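Local coordinates for protein D-xylonate dehydratase (Caulobacter crescentus, PDB 5OYN) that catalyses the dehydration of D-xylonate to 2-dehydro-3-deoxy-D-arabinonate, and of D-gluconate with similar efficiency, using a [2Fe-2S] cluster and magnesium, at residues A[163-168]-A[328-333]; A[211-216]-A[319-324]; A[178-183]-A[499-504]. All coordinates share one frame; numbering follows the deposited sequence.

Interaction 1. Residues A[163-168]-A[328-333]; sequences MLDGWH and LGERFH
The carboxylates of Asp165 and Glu330 meet at the first turn of helix 329-335, whose N-cap position is Leu328, their planes turned 47° apart. Glu330 OE2 takes the backbone N of Asp165 on its anti side, 15° out of the carboxylate plane; this hydrogen bond is 2.9 Å long and nearly straight. The other oxygen, OE1, is held by Tyr240 OH. Leu164 supplies the apolar neighbour, its CD2 lying 3.6 Å from Glu330 CD. Asp165 comes in across the aliphatic part of the same glutamate, with OD1 near CB and CG.

The two acids are therefore close, Asp165 OD2 standing 3.5 Å from Glu330 OE2. Both are acceptors, and their mutual repulsion is probably eased by the nearby helix N terminus, by the water on Asp165 OD1, and by Asp165 N and Tyr240 OH on Glu330. With the CG of Leu328 beside its backbone N (chi1 -58°), CD1 extends toward the 163-168 segment and lies 4.0 Å from Gly166 N. Arg334 of the second subunit makes a cation-pi contact with Trp167, so the 163-168 segment also reaches the subunit boundary.

One water ties the loop to the first turn of the helix: it accepts from Glu330 N at 2.7 Å and donates to Met163 O at 3.1 Å and to Asp165 OD1 at 2.6 Å.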
loop_
_atom_site.group_PDB
_atom_site.type_symbol
_atom_site.label_atom_id
_atom_site.label_comp_id
_atom_site.label_asym_id
_atom_site.label_seq_id
_atom_site.Cartn_x
_atom_site.Cartn_y
_atom_site.Cartn_z
ATOM N N MET A 163 7.120 -15.985 -14.050
ATOM C CA MET A 163 5.715 -16.289 -13.834
ATOM C C MET A 163 5.513 -17.786 -13.631
ATOM O O MET A 163 6.419 -18.600 -13.837
ATOM C CB MET A 163 4.878 -15.829 -15.024
ATOM C CG MET A 163 4.704 -14.343 -15.110
ATOM S SD MET A 163 3.971 -13.836 -16.670
ATOM C CE MET A 163 5.046 -14.620 -17.870
ATOM N N LEU A 164 4.298 -18.152 -13.226
ATOM C CA LEU A 164 3.946 -19.559 -13.104
ATOM C C LEU A 164 3.836 -20.191 -14.494
ATOM O O LEU A 164 3.842 -19.499 -15.516
ATOM C CB LEU A 164 2.637 -19.707 -12.337
ATOM C CG LEU A 164 2.638 -19.157 -10.912
ATOM C CD1 LEU A 164 1.226 -19.202 -10.322
ATOM C CD2 LEU A 164 3.625 -19.931 -10.053
ATOM N N ASP A 165 3.747 -21.522 -14.529
ATOM C CA ASP A 165 3.572 -22.217 -15.804
ATOM C C ASP A 165 2.272 -21.778 -16.462
ATOM O O ASP A 165 1.250 -21.608 -15.799
ATOM C CB ASP A 165 3.523 -23.740 -15.625
ATOM C CG ASP A 165 4.779 -24.331 -15.007
ATOM O OD1 ASP A 165 5.863 -23.684 -15.033
ATOM O OD2 ASP A 165 4.665 -25.482 -14.497
ATOM N N GLY A 166 2.299 -21.620 -17.776
ATOM C CA GLY A 166 1.101 -21.313 -18.538
ATOM C C GLY A 166 0.634 -22.562 -19.262
ATOM O O GLY A 166 1.449 -23.381 -19.695
ATOM N N TRP A 167 -0.687 -22.703 -19.375
ATOM C CA TRP A 167 -1.291 -23.879 -19.988
ATOM C C TRP A 167 -2.383 -23.468 -20.964
ATOM O O TRP A 167 -3.132 -22.518 -20.715
ATOM C CB TRP A 167 -1.876 -24.808 -18.944
ATOM C CG TRP A 167 -0.874 -25.415 -18.026
ATOM C CD1 TRP A 167 -0.393 -24.883 -16.866
ATOM C CD2 TRP A 167 -0.254 -26.691 -18.166
ATOM N NE1 TRP A 167 0.492 -25.751 -16.273
ATOM C CE2 TRP A 167 0.597 -26.867 -17.059
ATOM C CE3 TRP A 167 -0.330 -27.700 -19.124
ATOM C CZ2 TRP A 167 1.369 -28.006 -16.892
ATOM C CZ3 TRP A 167 0.435 -28.828 -18.956
ATOM C CH2 TRP A 167 1.271 -28.976 -17.848
ATOM N N HIS A 168 -2.459 -24.179 -22.085
ATOM C CA HIS A 168 -3.514 -23.967 -23.073
ATOM C C HIS A 168 -3.874 -25.338 -23.606
ATOM O O HIS A 168 -3.038 -25.994 -24.236
ATOM C CB HIS A 168 -3.071 -23.034 -24.199
ATOM C CG HIS A 168 -4.190 -22.275 -24.852
ATOM N ND1 HIS A 168 -4.905 -21.287 -24.205
ATOM C CD2 HIS A 168 -4.693 -22.335 -26.110
ATOM C CE1 HIS A 168 -5.806 -20.780 -25.029
ATOM N NE2 HIS A 168 -5.697 -21.397 -26.193
ATOM N N LEU A 328 9.253 -25.265 -17.987
ATOM C CA LEU A 328 9.285 -23.828 -17.757
ATOM C C LEU A 328 9.869 -23.539 -16.380
ATOM O O LEU A 328 10.341 -24.456 -15.700
ATOM C CB LEU A 328 7.885 -23.243 -17.896
ATOM C CG LEU A 328 7.153 -23.460 -19.226
ATOM C CD1 LEU A 328 5.812 -22.752 -19.210
ATOM C CD2 LEU A 328 7.957 -22.960 -20.385
ATOM N N GLY A 329 9.822 -22.271 -15.958
ATOM C CA GLY A 329 10.551 -21.845 -14.766
ATOM C C GLY A 329 10.184 -22.586 -13.489
ATOM O O GLY A 329 11.033 -22.782 -12.616
ATOM N N GLU A 330 8.930 -23.011 -13.358
ATOM C CA GLU A 330 8.534 -23.718 -12.148
ATOM C C GLU A 330 9.288 -25.028 -12.005
ATOM O O GLU A 330 9.847 -25.319 -10.944
ATOM C CB GLU A 330 7.033 -23.972 -12.153
ATOM C CG GLU A 330 6.188 -22.745 -11.837
ATOM C CD GLU A 330 4.820 -23.130 -11.340
ATOM O OE1 GLU A 330 4.748 -23.521 -10.159
ATOM O OE2 GLU A 330 3.834 -23.072 -12.123
ATOM N N ARG A 331 9.301 -25.849 -13.058
ATOM C CA ARG A 331 10.010 -27.123 -12.969
ATOM C C ARG A 331 11.510 -26.904 -12.765
ATOM O O ARG A 331 12.159 -27.632 -11.993
ATOM C CB ARG A 331 9.740 -27.961 -14.215
ATOM C CG ARG A 331 8.339 -28.564 -14.276
ATOM C CD ARG A 331 8.078 -29.561 -13.149
ATOM N NE ARG A 331 8.968 -30.728 -13.129
ATOM C CZ ARG A 331 8.783 -31.850 -13.834
ATOM N NH1 ARG A 331 7.752 -31.972 -14.657
ATOM N NH2 ARG A 331 9.637 -32.861 -13.719
ATOM N N PHE A 332 12.068 -25.880 -13.421
ATOM C CA PHE A 332 13.485 -25.603 -13.270
ATOM C C PHE A 332 13.829 -25.330 -11.811
ATOM O O PHE A 332 14.759 -25.932 -11.254
ATOM C CB PHE A 332 13.884 -24.431 -14.168
ATOM C CG PHE A 332 15.335 -24.036 -14.029
ATOM C CD1 PHE A 332 16.344 -24.996 -14.105
ATOM C CD2 PHE A 332 15.690 -22.709 -13.809
ATOM C CE1 PHE A 332 17.666 -24.644 -13.969
ATOM C CE2 PHE A 332 17.014 -22.348 -13.669
ATOM C CZ PHE A 332 18.002 -23.314 -13.746
ATOM N N HIS A 333 13.060 -24.455 -11.159
ATOM C CA HIS A 333 13.393 -24.082 -9.788
ATOM C C HIS A 333 13.148 -25.237 -8.817
ATOM O O HIS A 333 13.897 -25.412 -7.848
ATOM C CB HIS A 333 12.604 -22.837 -9.367
ATOM C CG HIS A 333 12.646 -22.591 -7.893
ATOM N ND1 HIS A 333 11.658 -23.030 -7.038
ATOM C CD2 HIS A 333 13.596 -22.023 -7.112
ATOM C CE1 HIS A 333 11.984 -22.720 -5.796
ATOM N NE2 HIS A 333 13.155 -22.109 -5.814
HETATM O O HOH W 1 7.218 -21.485 -14.742
#

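Interaction 2. Residues A[211-216]-A[319-324]; sequences NTMGTA and VNMQPA
Thr212 and Met213, in the loop between the cluster ligand Cys210 and helix 215-225, lie against the 319-324 loop at its cis peptide bond, the one joining Gln322 to Pro323. One main-chain hydrogen bond crosses the contact, from Met213 N to Gln322 O at 2.8 Å, and it runs in the carbonyl plane. Met213 is also the centre of an inverse gamma turn, which bends the chain just before Gly214, the N-cap of the helix.

Around this bond the packing is largely apolar. Met321 lays its terminal methyl CE over the peptide that links Thr212 to Met213, while its sulfur SD is 3.6 Å from Met213 CE. The two methionine chains cross at about a right angle. Met213 has CG anti to its own N (chi1 -179°) and then bends twice, which carries CE on to Val319 CG2 at 4.0 Å. Phe332 of helix 329-335 packs on both methionines and on the valine. Thr212 CG2 rests 3.6 Å from Gln322 CB, whereas Thr212 OG1 is hydrogen-bonded to Ser175 O.

A single directed bond within a thioether and methyl layer suggests that the backbone bond sets the alignment of the two buried loops, while the methionine side chains pack around it.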
loop_
_atom_site.group_PDB
_atom_site.type_symbol
_atom_site.label_atom_id
_atom_site.label_comp_id
_atom_site.label_asym_id
_atom_site.label_seq_id
_atom_site.Cartn_x
_atom_site.Cartn_y
_atom_site.Cartn_z
ATOM N N ASN A 211 8.616 -16.824 -18.429
ATOM C CA ASN A 211 8.776 -18.082 -17.703
ATOM C C ASN A 211 9.562 -19.130 -18.480
ATOM O O ASN A 211 9.696 -20.259 -18.000
ATOM C CB ASN A 211 7.405 -18.659 -17.289
ATOM C CG ASN A 211 6.442 -18.824 -18.460
ATOM O OD1 ASN A 211 6.845 -18.796 -19.631
ATOM N ND2 ASN A 211 5.152 -19.008 -18.147
ATOM N N THR A 212 10.054 -18.789 -19.665
ATOM C CA THR A 212 11.009 -19.577 -20.433
ATOM C C THR A 212 12.434 -19.145 -20.084
ATOM O O THR A 212 12.658 -18.127 -19.423
ATOM C CB THR A 212 10.748 -19.383 -21.918
ATOM O OG1 THR A 212 10.422 -18.003 -22.146
ATOM C CG2 THR A 212 9.580 -20.245 -22.364
ATOM N N MET A 213 13.419 -19.919 -20.545
ATOM C CA MET A 213 14.819 -19.542 -20.342
ATOM C C MET A 213 15.240 -18.459 -21.340
ATOM O O MET A 213 16.126 -18.634 -22.176
ATOM C CB MET A 213 15.712 -20.765 -20.447
ATOM C CG MET A 213 17.191 -20.476 -20.216
ATOM S SD MET A 213 17.546 -19.962 -18.538
ATOM C CE MET A 213 17.186 -21.507 -17.693
ATOM N N GLY A 214 14.565 -17.323 -21.254
ATOM C CA GLY A 214 14.867 -16.174 -22.077
ATOM C C GLY A 214 15.884 -15.277 -21.408
ATOM O O GLY A 214 16.645 -15.704 -20.536
ATOM N N THR A 215 15.892 -14.007 -21.818
ATOM C CA THR A 215 16.923 -13.098 -21.323
ATOM C C THR A 215 16.783 -12.873 -19.827
ATOM O O THR A 215 17.794 -12.808 -19.112
ATOM C CB THR A 215 16.869 -11.761 -22.058
ATOM O OG1 THR A 215 16.735 -11.993 -23.462
ATOM C CG2 THR A 215 18.129 -10.957 -21.784
ATOM N N ALA A 216 15.538 -12.764 -19.339
ATOM C CA ALA A 216 15.303 -12.465 -17.929
ATOM C C ALA A 216 15.736 -13.623 -17.044
ATOM O O ALA A 216 16.457 -13.430 -16.059
ATOM C CB ALA A 216 13.827 -12.134 -17.693
ATOM N N VAL A 319 19.666 -28.110 -18.930
ATOM C CA VAL A 319 18.368 -27.739 -18.368
ATOM C C VAL A 319 17.294 -27.924 -19.430
ATOM O O VAL A 319 17.426 -27.439 -20.560
ATOM C CB VAL A 319 18.360 -26.309 -17.788
ATOM C CG1 VAL A 319 19.620 -26.051 -16.986
ATOM C CG2 VAL A 319 18.152 -25.249 -18.857
ATOM N N ASN A 320 16.231 -28.637 -19.061
ATOM C CA ASN A 320 15.210 -29.082 -20.006
ATOM C C ASN A 320 14.064 -28.069 -20.049
ATOM O O ASN A 320 12.926 -28.345 -19.688
ATOM C CB ASN A 320 14.720 -30.471 -19.629
ATOM C CG ASN A 320 13.918 -31.110 -20.735
ATOM O OD1 ASN A 320 13.823 -30.559 -21.839
ATOM N ND2 ASN A 320 13.315 -32.264 -20.447
ATOM N N MET A 321 14.388 -26.886 -20.560
ATOM C CA MET A 321 13.529 -25.719 -20.487
ATOM C C MET A 321 13.380 -25.072 -21.861
ATOM O O MET A 321 14.378 -24.844 -22.556
ATOM C CB MET A 321 14.120 -24.713 -19.495
ATOM C CG MET A 321 13.114 -23.968 -18.659
ATOM S SD MET A 321 13.938 -22.954 -17.425
ATOM C CE MET A 321 13.072 -21.392 -17.677
ATOM N N GLN A 322 12.138 -24.734 -22.232
ATOM C CA GLN A 322 11.860 -23.915 -23.406
ATOM C C GLN A 322 12.723 -22.657 -23.400
ATOM O O GLN A 322 12.959 -22.082 -22.332
ATOM C CB GLN A 322 10.375 -23.551 -23.444
ATOM C CG GLN A 322 9.549 -24.554 -24.216
ATOM C CD GLN A 322 8.054 -24.424 -23.997
ATOM O OE1 GLN A 322 7.412 -23.492 -24.494
ATOM N NE2 GLN A 322 7.485 -25.369 -23.252
ATOM N N PRO A 323 13.207 -22.180 -24.557
ATOM C CA PRO A 323 12.991 -22.669 -25.927
ATOM C C PRO A 323 13.829 -23.881 -26.323
ATOM O O PRO A 323 13.426 -24.600 -27.232
ATOM C CB PRO A 323 13.372 -21.461 -26.790
ATOM C CG PRO A 323 14.358 -20.734 -25.985
ATOM C CD PRO A 323 13.963 -20.918 -24.542
ATOM N N ALA A 324 14.959 -24.118 -25.655
ATOM C CA ALA A 324 15.789 -25.259 -26.029
ATOM C C ALA A 324 15.110 -26.594 -25.736
ATOM O O ALA A 324 15.327 -27.568 -26.464
ATOM C CB ALA A 324 17.136 -25.190 -25.311
#

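Interaction 3. Residues A[178-183]-A[499-504]; sequences VIWRSR and SGTADS
Trp180 reaches from helix 177-187 into the turn that carries Thr501, and the residue before it, Ile179, already bears on the geometry: its CB lies over one face of the indole, 4.1 Å above the plane and offset toward the rim. Trp180 itself does most of the work. Its indole NE1 donates to Thr501 OG1 at 2.9 Å, and the hydroxyl lies 9° out of the ring plane. Further round the ring, CZ2 comes 3.4 Å from Ser499 CB. The accepting hydroxyl is gripped a second time, since Thr501 OG1 and Ser499 OG are hydrogen-bonded at 2.6 Å; chi1 of 65° sets OG1 between the threonine's N and carbonyl carbon, where it can face both. A leucine in place of Trp180 would probably leave Thr501 OG1 without its indole donor and open a gap beside Ser499 CB.

Next along the helix, Arg181 stretches out from CG to NE and makes a long salt bridge, NE to Asp503 OD2 at 3.5 Å, with guanidinium and carboxylate planes 73° apart. Arg184 is the stronger partner of that carboxylate oxygen, so two arginines of one helix share Asp503 OD2. Arg183 heads elsewhere, to Asp31 and the terminal carboxylate of His600 on the third subunit.

The receiving segment opens with a type I beta turn from Ser499 to Ala502. The contact joins a helix of the N-terminal family region to a turn of the C-terminal one. That turn lies next to the metal site, Ser499 being beside the magnesium ligand Glu472, and is probably part of the active-site surroundings.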
loop_
_atom_site.group_PDB
_atom_site.type_symbol
_atom_site.label_atom_id
_atom_site.label_comp_id
_atom_site.label_asym_id
_atom_site.label_seq_id
_atom_site.Cartn_x
_atom_site.Cartn_y
_atom_site.Cartn_z
ATOM N N VAL A 178 5.624 -18.772 -27.254
ATOM C CA VAL A 178 4.280 -18.968 -27.782
ATOM C C VAL A 178 4.021 -18.004 -28.934
ATOM O O VAL A 178 3.316 -18.347 -29.885
ATOM C CB VAL A 178 3.231 -18.852 -26.647
ATOM C CG1 VAL A 178 2.975 -17.395 -26.232
ATOM C CG2 VAL A 178 1.938 -19.528 -27.044
ATOM N N ILE A 179 4.624 -16.815 -28.909
ATOM C CA ILE A 179 4.435 -15.877 -30.012
ATOM C C ILE A 179 5.078 -16.411 -31.290
ATOM O O ILE A 179 4.458 -16.401 -32.359
ATOM C CB ILE A 179 4.987 -14.486 -29.648
ATOM C CG1 ILE A 179 4.325 -13.941 -28.369
ATOM C CG2 ILE A 179 4.808 -13.523 -30.816
ATOM C CD1 ILE A 179 2.811 -14.018 -28.338
ATOM N N TRP A 180 6.329 -16.882 -31.204
ATOM C CA TRP A 180 7.030 -17.354 -32.401
ATOM C C TRP A 180 6.411 -18.630 -32.954
ATOM O O TRP A 180 6.335 -18.794 -34.176
ATOM C CB TRP A 180 8.510 -17.577 -32.107
ATOM C CG TRP A 180 9.045 -16.667 -31.067
ATOM C CD1 TRP A 180 9.728 -17.024 -29.935
ATOM C CD2 TRP A 180 8.943 -15.245 -31.045
ATOM N NE1 TRP A 180 10.052 -15.905 -29.206
ATOM C CE2 TRP A 180 9.577 -14.799 -29.863
ATOM C CE3 TRP A 180 8.376 -14.300 -31.905
ATOM C CZ2 TRP A 180 9.672 -13.446 -29.528
ATOM C CZ3 TRP A 180 8.461 -12.945 -31.560
ATOM C CH2 TRP A 180 9.109 -12.536 -30.387
ATOM N N ARG A 181 5.971 -19.556 -32.084
ATOM C CA ARG A 181 5.268 -20.743 -32.575
ATOM C C ARG A 181 3.906 -20.384 -33.147
ATOM O O ARG A 181 3.430 -21.041 -34.073
ATOM C CB ARG A 181 5.091 -21.795 -31.472
ATOM C CG ARG A 181 6.361 -22.134 -30.724
ATOM C CD ARG A 181 6.365 -23.518 -30.080
ATOM N NE ARG A 181 7.756 -23.982 -29.964
ATOM C CZ ARG A 181 8.328 -24.436 -28.846
ATOM N NH1 ARG A 181 7.627 -24.520 -27.712
ATOM N NH2 ARG A 181 9.609 -24.814 -28.865
ATOM N N SER A 182 3.258 -19.358 -32.617
ATOM C CA SER A 182 1.938 -19.022 -33.121
ATOM C C SER A 182 2.010 -18.219 -34.402
ATOM O O SER A 182 1.041 -18.232 -35.169
ATOM C CB SER A 182 1.131 -18.265 -32.059
ATOM O OG SER A 182 0.591 -19.187 -31.122
ATOM N N ARG A 183 3.124 -17.513 -34.639
ATOM C CA ARG A 183 3.335 -16.866 -35.931
ATOM C C ARG A 183 3.380 -17.895 -37.057
ATOM O O ARG A 183 2.928 -17.621 -38.175
ATOM C CB ARG A 183 4.622 -16.032 -35.901
ATOM C CG ARG A 183 4.475 -14.667 -35.231
ATOM C CD ARG A 183 5.291 -13.580 -35.925
ATOM N NE ARG A 183 6.543 -13.272 -35.229
ATOM C CZ ARG A 183 7.113 -12.064 -35.157
ATOM N NH1 ARG A 183 6.564 -11.004 -35.735
ATOM N NH2 ARG A 183 8.255 -11.909 -34.504
ATOM N N SER A 499 14.655 -12.433 -29.457
ATOM C CA SER A 499 14.220 -12.650 -28.082
ATOM C C SER A 499 14.922 -13.863 -27.489
ATOM O O SER A 499 15.101 -14.888 -28.153
ATOM C CB SER A 499 12.705 -12.842 -28.017
ATOM O OG SER A 499 12.260 -12.998 -26.676
ATOM N N GLY A 500 15.317 -13.749 -26.224
ATOM C CA GLY A 500 15.901 -14.878 -25.526
ATOM C C GLY A 500 14.986 -16.084 -25.516
ATOM O O GLY A 500 15.380 -17.192 -25.153
ATOM N N THR A 501 13.747 -15.862 -25.910
ATOM C CA THR A 501 12.737 -16.896 -26.008
ATOM C C THR A 501 12.654 -17.492 -27.405
ATOM O O THR A 501 11.780 -18.331 -27.658
ATOM C CB THR A 501 11.380 -16.307 -25.600
ATOM O OG1 THR A 501 10.987 -15.304 -26.545
ATOM C CG2 THR A 501 11.505 -15.649 -24.246
ATOM N N ALA A 502 13.522 -17.071 -28.322
ATOM C CA ALA A 502 13.459 -17.606 -29.672
ATOM C C ALA A 502 13.991 -19.030 -29.704
ATOM O O ALA A 502 14.919 -19.383 -28.967
ATOM C CB ALA A 502 14.243 -16.730 -30.647
ATOM N N ASP A 503 13.366 -19.854 -30.542
ATOM C CA ASP A 503 13.825 -21.203 -30.862
ATOM C C ASP A 503 14.387 -21.256 -32.288
ATOM O O ASP A 503 14.259 -22.262 -32.996
ATOM C CB ASP A 503 12.695 -22.215 -30.681
ATOM C CG ASP A 503 11.425 -21.813 -31.425
ATOM O OD1 ASP A 503 11.293 -20.618 -31.788
ATOM O OD2 ASP A 503 10.558 -22.687 -31.651
ATOM N N SER A 504 15.046 -20.172 -32.707
ATOM C CA SER A 504 15.677 -20.060 -34.014
ATOM C C SER A 504 17.185 -20.134 -33.841
ATOM O O SER A 504 17.740 -19.320 -33.086
ATOM C CB SER A 504 15.298 -18.742 -34.686
ATOM O OG SER A 504 13.927 -18.705 -35.005
#

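Interaction 2 sits between the other two and touches both. Toward interaction 1, centres about 10 Å apart, Gly329 N probably bonds to Asn211 O at 2.9 Å, and Asn211 ND2 to Leu164 O. Toward interaction 3, about 11 Å between centres, Thr212 OG1 packs on Thr501 CG2 and Pro323 CG on Ala502 O. Interactions 1 and 3 do not touch; their nearest atoms are about 7 Å apart. Interactions 2 and 3 come closer to the cofactors: the side chains of Thr212 and Thr501 are about 7 and 6 Å from the [2Fe-2S] cluster, Ala216 touches it, and the Ser499 side chain is about 5 Å from the magnesium ion, while Gly329 of interaction 1 is about 12 Å from the cluster.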